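Local atomic coordinates of UDP-N-acetylglucosamine 2-epimerase (Listeria monocytogenes, PDB entry 3OT5), a protein that probably interconverts UDP-N-acetylglucosamine and UDP-N-acetylmannosamine by epimerising the sugar at C2, as a member of the UDP-N-acetylglucosamine 2-epimerase family. Residues T208-L218 with I293-K301; Q313-V323 with H365-Y375. All coordinates share one frame; numbering follows the deposited sequence.

Contact 1 of 2, residues T208-L218 with I293-K301; sequences TVQKDYHHPIL and IDFHNFLRK
N297 gathers T208, V209, Q210 and Y213 around its side chain, where the linker between the two Rossmann-like domains of this GT-B-type fold runs over helix 292-301. Its CB lies over the centre of the Y213 ring, 3.4 Å from the ring centroid, a CH-pi contact. Next, CG passes above Y213 CD1, and the carboxamide plane is stacked nearly parallel to the phenol ring. With CG beside the backbone N (chi1 -69°), the side chain lies along the Y213 face; chi2 then turns OD1 toward Q210 N and ND2 toward T208 O. OD1 accepts from Q210 N at 2.7 Å, in its carbonyl plane, and brushes V209 CA. ND2 donates to T208 O at 3.0 Å and also to I293 O, which N297 N reaches from the opposite face. Both ends of the buried amide are thus engaged, fixing its flip just where helix 200-208 gives way to loop.

T208 OG1 pairs with H296 ND1 at 3.0 Å, while H296 NE2, the other ring nitrogen, hydrogen-bonds E315 OE2. The phenol oxygen of Y213 meets D294 OD1, modelled at 2.4 Å, so short that the exact value is doubtful.

Beyond Y213 the contact becomes mainly aromatic and aliphatic. F298 directs its edge at the face of H215, the N-cap residue of helix 216-219, with planes 76° apart; together with Y213 they form an aromatic cluster. L218 CD1 sits over the face of F298, 3.8 Å from the ring centroid and 3° off its normal.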
loop_
_atom_site.group_PDB
_atom_site.type_symbol
_atom_site.label_atom_id
_atom_site.label_comp_id
_atom_site.label_asym_id
_atom_site.label_seq_id
_atom_site.Cartn_x
_atom_site.Cartn_y
_atom_site.Cartn_z
ATOM N N THR A 208 1.470 -7.869 -9.868
ATOM C CA THR A 208 0.592 -8.750 -9.068
ATOM C C THR A 208 -0.695 -9.135 -9.795
ATOM O O THR A 208 -1.224 -10.235 -9.593
ATOM C CB THR A 208 0.233 -8.086 -7.741
ATOM O OG1 THR A 208 -0.438 -6.863 -8.009
ATOM C CG2 THR A 208 1.489 -7.799 -6.920
ATOM N N VAL A 209 -1.201 -8.223 -10.623
ATOM C CA VAL A 209 -2.402 -8.473 -11.414
ATOM C C VAL A 209 -1.998 -9.321 -12.601
ATOM O O VAL A 209 -1.197 -8.893 -13.439
ATOM C CB VAL A 209 -3.039 -7.181 -11.939
ATOM C CG1 VAL A 209 -4.222 -7.516 -12.840
ATOM C CG2 VAL A 209 -3.465 -6.294 -10.778
ATOM N N GLN A 210 -2.557 -10.524 -12.668
ATOM C CA GLN A 210 -2.233 -11.467 -13.717
ATOM C C GLN A 210 -3.018 -11.240 -14.995
ATOM O O GLN A 210 -4.160 -10.794 -14.965
ATOM C CB GLN A 210 -2.513 -12.884 -13.234
ATOM C CG GLN A 210 -1.748 -13.308 -11.992
ATOM C CD GLN A 210 -2.018 -14.762 -11.628
ATOM O OE1 GLN A 210 -2.914 -15.396 -12.187
ATOM N NE2 GLN A 210 -1.234 -15.297 -10.703
ATOM N N LYS A 211 -2.386 -11.584 -16.113
ATOM C CA LYS A 211 -2.976 -11.482 -17.446
ATOM C C LYS A 211 -4.386 -12.079 -17.427
ATOM O O LYS A 211 -5.366 -11.404 -17.746
ATOM C CB LYS A 211 -2.089 -12.249 -18.436
ATOM C CG LYS A 211 -2.498 -12.224 -19.901
ATOM C CD LYS A 211 -1.638 -13.233 -20.680
ATOM C CE LYS A 211 -1.884 -13.230 -22.185
ATOM N NZ LYS A 211 -1.349 -12.011 -22.863
ATOM N N ASP A 212 -4.476 -13.345 -17.035
ATOM C CA ASP A 212 -5.744 -14.045 -16.972
ATOM C C ASP A 212 -5.851 -14.800 -15.647
ATOM O O ASP A 212 -5.606 -16.004 -15.578
ATOM C CB ASP A 212 -5.873 -15.000 -18.162
ATOM C CG ASP A 212 -7.251 -15.618 -18.268
ATOM O OD1 ASP A 212 -8.045 -15.514 -17.302
ATOM O OD2 ASP A 212 -7.541 -16.203 -19.326
ATOM N N TYR A 213 -6.224 -14.073 -14.599
ATOM C CA TYR A 213 -6.364 -14.640 -13.260
ATOM C C TYR A 213 -7.453 -15.712 -13.198
ATOM O O TYR A 213 -8.464 -15.635 -13.883
ATOM C CB TYR A 213 -6.611 -13.529 -12.240
ATOM C CG TYR A 213 -6.791 -13.997 -10.816
ATOM C CD1 TYR A 213 -5.701 -14.397 -10.052
ATOM C CD2 TYR A 213 -8.050 -13.987 -10.215
ATOM C CE1 TYR A 213 -5.864 -14.809 -8.727
ATOM C CE2 TYR A 213 -8.224 -14.386 -8.889
ATOM C CZ TYR A 213 -7.133 -14.798 -8.151
ATOM O OH TYR A 213 -7.304 -15.196 -6.841
ATOM N N HIS A 214 -7.223 -16.672 -12.312
ATOM C CA HIS A 214 -8.049 -17.859 -12.122
ATOM C C HIS A 214 -8.801 -17.979 -10.789
ATOM O O HIS A 214 -8.176 -18.135 -9.747
ATOM C CB HIS A 214 -7.076 -19.044 -12.193
ATOM C CG HIS A 214 -5.882 -18.874 -11.289
ATOM N ND1 HIS A 214 -4.772 -18.137 -11.655
ATOM C CD2 HIS A 214 -5.649 -19.297 -10.021
ATOM C CE1 HIS A 214 -3.902 -18.127 -10.659
ATOM N NE2 HIS A 214 -4.410 -18.824 -9.657
ATOM N N HIS A 215 -10.129 -17.913 -10.814
ATOM C CA HIS A 215 -10.919 -18.111 -9.588
ATOM C C HIS A 215 -12.385 -18.368 -9.943
ATOM O O HIS A 215 -13.004 -17.544 -10.612
ATOM C CB HIS A 215 -10.830 -16.932 -8.618
ATOM C CG HIS A 215 -11.324 -17.262 -7.238
ATOM N ND1 HIS A 215 -12.655 -17.476 -6.950
ATOM C CD2 HIS A 215 -10.660 -17.410 -6.067
ATOM C CE1 HIS A 215 -12.788 -17.752 -5.665
ATOM N NE2 HIS A 215 -11.594 -17.711 -5.105
ATOM N N PRO A 216 -12.952 -19.502 -9.468
ATOM C CA PRO A 216 -14.341 -19.916 -9.750
ATOM C C PRO A 216 -15.369 -18.785 -9.738
ATOM O O PRO A 216 -16.116 -18.617 -10.705
ATOM C CB PRO A 216 -14.658 -20.913 -8.615
ATOM C CG PRO A 216 -13.505 -20.826 -7.653
ATOM C CD PRO A 216 -12.337 -20.381 -8.460
ATOM N N ILE A 217 -15.381 -18.013 -8.655
ATOM C CA ILE A 217 -16.317 -16.900 -8.493
ATOM C C ILE A 217 -16.186 -15.886 -9.615
ATOM O O ILE A 217 -17.178 -15.364 -10.124
ATOM C CB ILE A 217 -16.078 -16.173 -7.162
ATOM C CG1 ILE A 217 -16.282 -17.132 -5.983
ATOM C CG2 ILE A 217 -17.005 -14.989 -7.046
ATOM C CD1 ILE A 217 -15.903 -16.529 -4.654
ATOM N N LEU A 218 -14.948 -15.589 -9.975
ATOM C CA LEU A 218 -14.683 -14.648 -11.041
ATOM C C LEU A 218 -15.064 -15.267 -12.379
ATOM O O LEU A 218 -15.537 -14.568 -13.270
ATOM C CB LEU A 218 -13.220 -14.222 -11.009
ATOM C CG LEU A 218 -12.856 -13.433 -9.745
ATOM C CD1 LEU A 218 -11.372 -13.102 -9.704
ATOM C CD2 LEU A 218 -13.690 -12.166 -9.666
ATOM N N ILE A 293 -2.244 -10.284 -2.988
ATOM C CA ILE A 293 -2.128 -10.567 -4.422
ATOM C C ILE A 293 -3.441 -11.061 -5.026
ATOM O O ILE A 293 -3.880 -10.548 -6.055
ATOM C CB ILE A 293 -0.988 -11.553 -4.687
ATOM C CG1 ILE A 293 0.338 -10.893 -4.291
ATOM C CG2 ILE A 293 -0.954 -11.954 -6.151
ATOM C CD1 ILE A 293 1.521 -11.782 -4.380
ATOM N N ASP A 294 -4.063 -12.062 -4.405
ATOM C CA ASP A 294 -5.356 -12.543 -4.891
ATOM C C ASP A 294 -6.325 -11.389 -4.871
ATOM O O ASP A 294 -7.147 -11.224 -5.780
ATOM C CB ASP A 294 -5.894 -13.677 -4.023
ATOM C CG ASP A 294 -5.251 -15.009 -4.335
ATOM O OD1 ASP A 294 -5.311 -15.434 -5.508
ATOM O OD2 ASP A 294 -4.751 -15.661 -3.398
ATOM N N PHE A 295 -6.207 -10.572 -3.832
ATOM C CA PHE A 295 -7.066 -9.422 -3.668
ATOM C C PHE A 295 -6.913 -8.435 -4.820
ATOM O O PHE A 295 -7.911 -7.920 -5.324
ATOM C CB PHE A 295 -6.796 -8.729 -2.334
ATOM C CG PHE A 295 -7.784 -7.658 -2.024
ATOM C CD1 PHE A 295 -8.976 -7.968 -1.393
ATOM C CD2 PHE A 295 -7.545 -6.349 -2.390
ATOM C CE1 PHE A 295 -9.901 -6.986 -1.120
ATOM C CE2 PHE A 295 -8.468 -5.363 -2.125
ATOM C CZ PHE A 295 -9.647 -5.676 -1.492
ATOM N N HIS A 296 -5.680 -8.149 -5.238
ATOM C CA HIS A 296 -5.499 -7.231 -6.361
ATOM C C HIS A 296 -6.226 -7.763 -7.597
ATOM O O HIS A 296 -6.833 -6.998 -8.353
ATOM C CB HIS A 296 -4.024 -6.971 -6.714
ATOM C CG HIS A 296 -3.257 -6.244 -5.650
ATOM N ND1 HIS A 296 -1.907 -6.432 -5.445
ATOM C CD2 HIS A 296 -3.664 -5.375 -4.694
ATOM C CE1 HIS A 296 -1.507 -5.672 -4.440
ATOM N NE2 HIS A 296 -2.556 -5.026 -3.963
ATOM N N ASN A 297 -6.154 -9.075 -7.794
ATOM C CA ASN A 297 -6.807 -9.719 -8.931
ATOM C C ASN A 297 -8.340 -9.672 -8.854
ATOM O O ASN A 297 -9.009 -9.545 -9.883
ATOM C CB ASN A 297 -6.238 -11.119 -9.112
ATOM C CG ASN A 297 -4.784 -11.083 -9.601
ATOM O OD1 ASN A 297 -4.522 -10.912 -10.798
ATOM N ND2 ASN A 297 -3.847 -11.276 -8.683
ATOM N N PHE A 298 -8.893 -9.747 -7.645
ATOM C CA PHE A 298 -10.344 -9.622 -7.468
ATOM C C PHE A 298 -10.726 -8.191 -7.698
ATOM O O PHE A 298 -11.712 -7.879 -8.360
ATOM C CB PHE A 298 -10.793 -10.045 -6.067
ATOM C CG PHE A 298 -11.136 -11.492 -5.959
ATOM C CD1 PHE A 298 -12.469 -11.884 -5.924
ATOM C CD2 PHE A 298 -10.150 -12.460 -5.933
ATOM C CE1 PHE A 298 -12.817 -13.206 -5.834
ATOM C CE2 PHE A 298 -10.481 -13.799 -5.844
ATOM C CZ PHE A 298 -11.823 -14.175 -5.797
ATOM N N LEU A 299 -9.903 -7.321 -7.150
ATOM C CA LEU A 299 -10.093 -5.899 -7.243
ATOM C C LEU A 299 -10.210 -5.518 -8.711
ATOM O O LEU A 299 -11.122 -4.781 -9.099
ATOM C CB LEU A 299 -8.898 -5.210 -6.573
ATOM C CG LEU A 299 -9.026 -3.787 -6.071
ATOM C CD1 LEU A 299 -10.166 -3.716 -5.047
ATOM C CD2 LEU A 299 -7.717 -3.345 -5.461
ATOM N N ARG A 300 -9.331 -6.063 -9.548
ATOM C CA ARG A 300 -9.353 -5.732 -10.978
ATOM C C ARG A 300 -10.696 -5.950 -11.662
ATOM O O ARG A 300 -11.091 -5.149 -12.518
ATOM C CB ARG A 300 -8.271 -6.491 -11.753
ATOM C CG ARG A 300 -8.325 -6.206 -13.256
ATOM C CD ARG A 300 -7.144 -6.740 -14.004
ATOM N NE ARG A 300 -7.247 -6.446 -15.430
ATOM C CZ ARG A 300 -6.876 -5.301 -16.001
ATOM N NH1 ARG A 300 -7.016 -5.148 -17.314
ATOM N NH2 ARG A 300 -6.368 -4.303 -15.277
ATOM N N LYS A 301 -11.393 -7.030 -11.303
ATOM C CA LYS A 301 -12.690 -7.340 -11.915
ATOM C C LYS A 301 -13.870 -6.764 -11.126
ATOM O O LYS A 301 -15.026 -6.951 -11.495
ATOM C CB LYS A 301 -12.834 -8.862 -12.073
ATOM C CG LYS A 301 -14.104 -9.329 -12.805
ATOM C CD LYS A 301 -14.240 -8.696 -14.199
ATOM C CE LYS A 301 -15.491 -9.188 -14.931
ATOM N NZ LYS A 301 -15.660 -8.520 -16.247
HETATM O O HOH W 1 -4.650 -18.355 -6.925
#

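Contact 2 of 2, residues Q313-V323 with H365-Y375; sequences QEEAPGMGVPV and HDKMAQAANPY
P322, which leads into strand 323-325 of the C-terminal Rossmann-like sheet, packs tightly against helix 362-370. Its CG lies over one face of the H365 ring, 3.7 Å from the centroid, in a CH-pi contact, and its CB touches M368 CE, also at 3.7 Å. Swung away from its own backbone N (chi1 -167°), the H365 imidazole reaches the proline, while NE2 bonds Y303 O. The backbones are closest at G320, whose O makes a CA-H...O contact of 3.5 Å with A369 CA.

The loose part is the turn around A371 and A372, with direct packing at both ends of it. Here one water lies within hydrogen-bonding distance of P317 O and A371 O, though it cannot be said to donate to both; another links Q313 O to N373 OD1. Past the turn, N373 ND2 donates to E314 O at 2.9 Å, with the acceptor close to the amide plane. The E314 carboxylate stacks almost parallel to the Y375 ring (11° between planes); OE1 forms a salt bridge with R332 and OE2 bonds N199, while Y375 OH bonds E334 and G335 N. N373 OD1 also accepts from Y375 N at 3.2 Å, the bond that defines an Asx turn.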
loop_
_atom_site.group_PDB
_atom_site.type_symbol
_atom_site.label_atom_id
_atom_site.label_comp_id
_atom_site.label_asym_id
_atom_site.label_seq_id
_atom_site.Cartn_x
_atom_site.Cartn_y
_atom_site.Cartn_z
ATOM N N GLN A 313 -7.549 2.049 -0.758
ATOM C CA GLN A 313 -7.939 3.379 -1.207
ATOM C C GLN A 313 -6.946 3.931 -2.212
ATOM O O GLN A 313 -7.295 4.757 -3.045
ATOM C CB GLN A 313 -8.063 4.330 -0.006
ATOM C CG GLN A 313 -9.220 3.943 0.938
ATOM C CD GLN A 313 -9.192 4.691 2.250
ATOM O OE1 GLN A 313 -9.140 5.915 2.280
ATOM N NE2 GLN A 313 -9.257 3.951 3.349
ATOM N N GLU A 314 -5.707 3.460 -2.156
ATOM C CA GLU A 314 -4.705 3.945 -3.087
ATOM C C GLU A 314 -4.516 3.034 -4.281
ATOM O O GLU A 314 -4.158 3.502 -5.355
ATOM C CB GLU A 314 -3.382 4.128 -2.368
ATOM C CG GLU A 314 -3.507 5.082 -1.199
ATOM C CD GLU A 314 -2.191 5.351 -0.500
ATOM O OE1 GLU A 314 -2.245 5.848 0.647
ATOM O OE2 GLU A 314 -1.118 5.069 -1.089
ATOM N N GLU A 315 -4.773 1.742 -4.079
ATOM C CA GLU A 315 -4.607 0.713 -5.105
ATOM C C GLU A 315 -5.812 0.520 -5.999
ATOM O O GLU A 315 -5.662 0.408 -7.210
ATOM C CB GLU A 315 -4.237 -0.619 -4.443
ATOM C CG GLU A 315 -2.888 -0.562 -3.757
ATOM C CD GLU A 315 -2.604 -1.761 -2.849
ATOM O OE1 GLU A 315 -1.640 -1.678 -2.087
ATOM O OE2 GLU A 315 -3.349 -2.753 -2.870
ATOM N N ALA A 316 -7.001 0.499 -5.414
ATOM C CA ALA A 316 -8.232 0.295 -6.175
ATOM C C ALA A 316 -8.402 1.296 -7.317
ATOM O O ALA A 316 -8.757 0.901 -8.432
ATOM C CB ALA A 316 -9.438 0.325 -5.256
ATOM N N PRO A 317 -8.163 2.594 -7.050
ATOM C CA PRO A 317 -8.276 3.574 -8.119
ATOM C C PRO A 317 -7.206 3.350 -9.187
ATOM O O PRO A 317 -7.343 3.837 -10.311
ATOM C CB PRO A 317 -8.091 4.898 -7.392
ATOM C CG PRO A 317 -8.520 4.615 -6.019
ATOM C CD PRO A 317 -8.025 3.249 -5.741
ATOM N N GLY A 318 -6.142 2.635 -8.829
ATOM C CA GLY A 318 -5.084 2.278 -9.775
ATOM C C GLY A 318 -5.674 1.308 -10.798
ATOM O O GLY A 318 -5.186 1.205 -11.919
ATOM N N MET A 319 -6.719 0.585 -10.389
ATOM C CA MET A 319 -7.432 -0.358 -11.258
ATOM C C MET A 319 -8.646 0.345 -11.864
ATOM O O MET A 319 -9.340 -0.216 -12.696
ATOM C CB MET A 319 -7.956 -1.538 -10.443
ATOM C CG MET A 319 -6.910 -2.317 -9.606
ATOM S SD MET A 319 -5.890 -3.425 -10.571
ATOM C CE MET A 319 -5.140 -2.285 -11.710
ATOM N N GLY A 320 -8.902 1.571 -11.417
ATOM C CA GLY A 320 -10.059 2.334 -11.862
ATOM C C GLY A 320 -11.318 1.844 -11.158
ATOM O O GLY A 320 -12.418 1.979 -11.689
ATOM N N VAL A 321 -11.163 1.279 -9.956
ATOM C CA VAL A 321 -12.307 0.777 -9.190
ATOM C C VAL A 321 -12.774 1.808 -8.170
ATOM O O VAL A 321 -12.016 2.201 -7.303
ATOM C CB VAL A 321 -11.969 -0.546 -8.444
ATOM C CG1 VAL A 321 -13.184 -1.064 -7.670
ATOM C CG2 VAL A 321 -11.477 -1.607 -9.438
ATOM N N PRO A 322 -14.027 2.283 -8.297
ATOM C CA PRO A 322 -14.552 3.235 -7.333
ATOM C C PRO A 322 -14.504 2.642 -5.933
ATOM O O PRO A 322 -14.837 1.459 -5.754
ATOM C CB PRO A 322 -16.012 3.402 -7.772
ATOM C CG PRO A 322 -15.996 3.157 -9.210
ATOM C CD PRO A 322 -14.973 2.060 -9.404
ATOM N N VAL A 323 -14.108 3.454 -4.954
ATOM C CA VAL A 323 -14.020 2.999 -3.577
ATOM C C VAL A 323 -14.958 3.753 -2.622
ATOM O O VAL A 323 -14.966 4.979 -2.587
ATOM C CB VAL A 323 -12.566 3.148 -3.044
ATOM C CG1 VAL A 323 -12.475 2.708 -1.609
ATOM C CG2 VAL A 323 -11.584 2.365 -3.909
ATOM N N HIS A 365 -20.261 6.279 -11.974
ATOM C CA HIS A 365 -19.270 5.236 -11.884
ATOM C C HIS A 365 -18.020 5.620 -12.671
ATOM O O HIS A 365 -16.920 5.656 -12.123
ATOM C CB HIS A 365 -19.843 3.909 -12.394
ATOM C CG HIS A 365 -18.997 2.728 -12.053
ATOM N ND1 HIS A 365 -17.974 2.283 -12.862
ATOM C CD2 HIS A 365 -18.998 1.922 -10.966
ATOM C CE1 HIS A 365 -17.395 1.240 -12.297
ATOM N NE2 HIS A 365 -17.998 1.001 -11.146
ATOM N N ASP A 366 -18.194 5.925 -13.951
ATOM C CA ASP A 366 -17.066 6.309 -14.792
ATOM C C ASP A 366 -16.410 7.602 -14.299
ATOM O O ASP A 366 -15.219 7.826 -14.536
ATOM C CB ASP A 366 -17.487 6.406 -16.260
ATOM C CG ASP A 366 -17.804 5.045 -16.860
ATOM O OD1 ASP A 366 -17.539 4.016 -16.188
ATOM O OD2 ASP A 366 -18.301 4.998 -18.004
ATOM N N LYS A 367 -17.190 8.447 -13.623
ATOM C CA LYS A 367 -16.661 9.679 -13.058
ATOM C C LYS A 367 -15.567 9.297 -12.066
ATOM O O LYS A 367 -14.474 9.865 -12.078
ATOM C CB LYS A 367 -17.762 10.458 -12.352
ATOM C CG LYS A 367 -17.307 11.771 -11.742
ATOM C CD LYS A 367 -18.466 12.558 -11.115
ATOM C CE LYS A 367 -19.534 12.923 -12.137
ATOM N NZ LYS A 367 -20.602 13.792 -11.566
ATOM N N MET A 368 -15.859 8.327 -11.208
ATOM C CA MET A 368 -14.866 7.871 -10.240
ATOM C C MET A 368 -13.840 6.974 -10.922
ATOM O O MET A 368 -12.642 7.062 -10.644
ATOM C CB MET A 368 -15.524 7.110 -9.102
ATOM C CG MET A 368 -16.497 7.936 -8.283
ATOM S SD MET A 368 -17.133 6.976 -6.897
ATOM C CE MET A 368 -15.630 6.652 -5.985
ATOM N N ALA A 369 -14.323 6.121 -11.824
ATOM C CA ALA A 369 -13.480 5.181 -12.551
ATOM C C ALA A 369 -12.389 5.869 -13.365
ATOM O O ALA A 369 -11.291 5.323 -13.521
ATOM C CB ALA A 369 -14.333 4.299 -13.446
ATOM N N GLN A 370 -12.676 7.061 -13.883
ATOM C CA GLN A 370 -11.680 7.782 -14.671
ATOM C C GLN A 370 -10.967 8.906 -13.910
ATOM O O GLN A 370 -10.015 9.477 -14.432
ATOM C CB GLN A 370 -12.268 8.294 -15.996
ATOM C CG GLN A 370 -12.665 7.165 -16.941
ATOM C CD GLN A 370 -13.024 7.648 -18.337
ATOM O OE1 GLN A 370 -12.671 8.763 -18.741
ATOM N NE2 GLN A 370 -13.703 6.793 -19.095
ATOM N N ALA A 371 -11.411 9.213 -12.690
ATOM C CA ALA A 371 -10.761 10.250 -11.880
ATOM C C ALA A 371 -9.294 9.879 -11.662
ATOM O O ALA A 371 -8.979 8.714 -11.398
ATOM C CB ALA A 371 -11.463 10.409 -10.546
ATOM N N ALA A 372 -8.408 10.870 -11.781
ATOM C CA ALA A 372 -6.969 10.663 -11.625
ATOM C C ALA A 372 -6.574 10.222 -10.215
ATOM O O ALA A 372 -6.871 10.898 -9.233
ATOM C CB ALA A 372 -6.192 11.939 -12.013
ATOM N N ASN A 373 -5.880 9.097 -10.123
ATOM C CA ASN A 373 -5.450 8.596 -8.819
ATOM C C ASN A 373 -4.387 9.525 -8.269
ATOM O O ASN A 373 -3.289 9.607 -8.818
ATOM C CB ASN A 373 -4.912 7.172 -8.926
ATOM C CG ASN A 373 -4.646 6.535 -7.558
ATOM O OD1 ASN A 373 -4.919 7.127 -6.502
ATOM N ND2 ASN A 373 -4.122 5.320 -7.580
ATOM N N PRO A 374 -4.699 10.232 -7.174
ATOM C CA PRO A 374 -3.723 11.164 -6.624
ATOM C C PRO A 374 -2.558 10.496 -5.922
ATOM O O PRO A 374 -1.593 11.168 -5.589
ATOM C CB PRO A 374 -4.544 11.952 -5.603
ATOM C CG PRO A 374 -5.574 11.016 -5.160
ATOM C CD PRO A 374 -5.917 10.172 -6.346
ATOM N N TYR A 375 -2.639 9.188 -5.706
ATOM C CA TYR A 375 -1.575 8.472 -4.990
ATOM C C TYR A 375 -0.523 7.840 -5.900
ATOM O O TYR A 375 0.443 7.243 -5.406
ATOM C CB TYR A 375 -2.189 7.437 -4.057
ATOM C CG TYR A 375 -3.121 8.092 -3.069
ATOM C CD1 TYR A 375 -2.616 8.808 -1.992
ATOM C CD2 TYR A 375 -4.494 8.019 -3.221
ATOM C CE1 TYR A 375 -3.451 9.432 -1.098
ATOM C CE2 TYR A 375 -5.350 8.637 -2.316
ATOM C CZ TYR A 375 -4.816 9.342 -1.257
ATOM O OH TYR A 375 -5.632 9.974 -0.356
HETATM O O HOH W 2 -7.130 7.139 -4.771
HETATM O O HOH W 3 -8.005 6.112 -11.321
#

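Overall arrangement
Contact 1 closes before contact 2 opens along the chain, and their centres lie 17 Å apart, yet the two adjoin directly within the C-terminal Rossmann-like domain. The H296 NE2 to E315 OE2 bond joins them, at 2.6 Å. Elsewhere along the same interface L299 CD2 packs on A316 CA at 3.7 Å, and V209 CG2 meets M319 SD at 3.8 Å, so the linker segment of contact 1 also reaches contact 2. Bound triethylene glycol, probably from the crystallisation liquor, lies about 3 Å from the R300 side chain, and also about 5 Å from G318. As in other GT-B-type enzymes, the active site is expected in the cleft between the domains; no bound substrate places either contact in it.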